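Local coordinates for FG41 Malonate Semialdehyde Decarboxylase (Coryneform bacterium, PDB 4LHP), which belongs to the tautomerase superfamily, whose members are small enzymes of mixed alpha/beta fold, and assembles here from three copies of the chain, at residues E108-P111 with H112-S115. Residues are numbered along the deposited sequence; the frame is centred on the assembly and turned at random.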
loop_
_atom_site.group_PDB
_atom_site.type_symbol
_atom_site.label_atom_id
_atom_site.label_comp_id
_atom_site.label_asym_id
_atom_site.label_seq_id
_atom_site.Cartn_x
_atom_site.Cartn_y
_atom_site.Cartn_z
ATOM N N GLU A 108 2.818 -5.022 9.006
ATOM C CA GLU A 108 2.839 -6.450 9.316
ATOM C C GLU A 108 1.509 -7.171 9.098
ATOM O O GLU A 108 0.442 -6.555 9.071
ATOM C CB GLU A 108 3.303 -6.654 10.761
ATOM C CG GLU A 108 4.759 -6.274 10.992
ATOM C CD GLU A 108 5.204 -6.483 12.425
ATOM O OE1 GLU A 108 4.387 -6.262 13.344
ATOM O OE2 GLU A 108 6.374 -6.873 12.631
ATOM N N ASN A 109 1.599 -8.488 8.933
ATOM C CA ASN A 109 0.428 -9.353 8.861
ATOM C C ASN A 109 0.791 -10.769 9.305
ATOM O O ASN A 109 1.855 -10.983 9.882
ATOM C CB ASN A 109 -0.166 -9.355 7.449
ATOM C CG ASN A 109 0.795 -9.888 6.402
ATOM O OD1 ASN A 109 1.867 -10.403 6.722
ATOM N ND2 ASN A 109 0.408 -9.770 5.138
ATOM N N ALA A 110 -0.089 -11.730 9.040
ATOM C CA ALA A 110 0.123 -13.108 9.482
ATOM C C ALA A 110 0.523 -14.022 8.325
ATOM O O ALA A 110 0.274 -13.707 7.162
ATOM C CB ALA A 110 -1.135 -13.636 10.161
ATOM N N PRO A 111 1.149 -15.166 8.645
ATOM C CA PRO A 111 1.548 -16.130 7.612
ATOM C C PRO A 111 0.360 -16.599 6.777
ATOM O O PRO A 111 0.520 -16.921 5.601
ATOM C CB PRO A 111 2.122 -17.301 8.417
ATOM C CG PRO A 111 2.460 -16.741 9.754
ATOM C CD PRO A 111 1.516 -15.611 10.000
ATOM N N HIS A 112 -0.824 -16.633 7.378
ATOM C CA HIS A 112 -2.017 -17.069 6.661
ATOM C C HIS A 112 -2.606 -15.955 5.794
ATOM O O HIS A 112 -3.707 -16.095 5.258
ATOM C CB HIS A 112 -3.074 -17.605 7.632
ATOM C CG HIS A 112 -3.359 -16.695 8.786
ATOM N ND1 HIS A 112 -2.920 -16.958 10.066
ATOM C CD2 HIS A 112 -4.045 -15.530 8.855
ATOM C CE1 HIS A 112 -3.321 -15.992 10.873
ATOM N NE2 HIS A 112 -4.004 -15.112 10.163
ATOM N N ASP A 113 -1.871 -14.857 5.648
ATOM C CA ASP A 113 -2.317 -13.740 4.822
ATOM C C ASP A 113 -1.592 -13.702 3.481
ATOM O O ASP A 113 -1.476 -12.643 2.864
ATOM C CB ASP A 113 -2.094 -12.421 5.560
ATOM C CG ASP A 113 -3.016 -12.256 6.746
ATOM O OD1 ASP A 113 -4.197 -12.643 6.632
ATOM O OD2 ASP A 113 -2.564 -11.746 7.791
ATOM N N TRP A 114 -1.112 -14.856 3.025
ATOM C CA TRP A 114 -0.325 -14.906 1.800
ATOM C C TRP A 114 -0.707 -16.067 0.897
ATOM O O TRP A 114 -0.833 -17.206 1.348
ATOM C CB TRP A 114 1.163 -15.019 2.132
ATOM C CG TRP A 114 1.679 -13.914 2.996
ATOM C CD1 TRP A 114 1.678 -13.872 4.359
ATOM C CD2 TRP A 114 2.280 -12.691 2.556
ATOM N NE1 TRP A 114 2.239 -12.697 4.796
ATOM C CE2 TRP A 114 2.617 -11.955 3.709
ATOM C CE3 TRP A 114 2.564 -12.145 1.301
ATOM C CZ2 TRP A 114 3.223 -10.702 3.644
ATOM C CZ3 TRP A 114 3.168 -10.902 1.240
ATOM C CH2 TRP A 114 3.490 -10.195 2.404
ATOM N N SER A 115 -0.888 -15.760 -0.383
ATOM C CA SER A 115 -0.942 -16.779 -1.419
ATOM C C SER A 115 0.108 -16.449 -2.471
ATOM O O SER A 115 0.090 -15.369 -3.065
ATOM C CB SER A 115 -2.327 -16.849 -2.059
ATOM O OG SER A 115 -2.314 -17.729 -3.171
HETATM O O HOH W 1 -0.090 -18.892 3.231
#
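Ala110 and Asp113 join at both backbone polar groups of the alanine. Asp113 N donates to Ala110 O at 2.9 Å, closing a type I beta turn with Pro111 and His112 at its corners, while Asp113 OD2 accepts from Ala110 N at 2.8 Å. This second bond is fairly straight, 158° at the hydrogen, and uses the anti side of the carboxylate. Asp113 can make it because CG lies beside its own backbone N (chi1 -69°), which turns the carboxylate back toward the start of the turn. Here the packing is tight: the Ala110 methyl sits over one face of the His112 imidazole, a CH-pi contact with CB 3.4 Å from the ring centroid. His112 CG stands between its backbone N and carbonyl carbon (chi1 50°), folding the ring back beneath that methyl.

The indole of Trp114 meets Asn109 less firmly. Amide and ring planes are perpendicular; OD1 reaches the pyrrole edge and takes a weak, bent bond from Trp114 NE1 at 3.0 Å, whereas ND2 lies over the rim of one indole face and donates to Ile106 O of the second subunit. On the loose side of the turn the link is through solvent, a single water donating to Pro111 O at 3.1 Å and to Trp114 O at 2.6 Å.

The turn leads from strand 102-109 into the short strand 114-115, which pairs antiparallel with a strand of the second subunit and so carries the sheet across the trimer interface. Asp113 OD1 forms a salt bridge with Lys81 of that subunit, so one carboxylate both helps to hold the turn and ties it to the neighbouring chain; the lysine's positive charge would probably favour the ionised form of the Asp113 carboxylate.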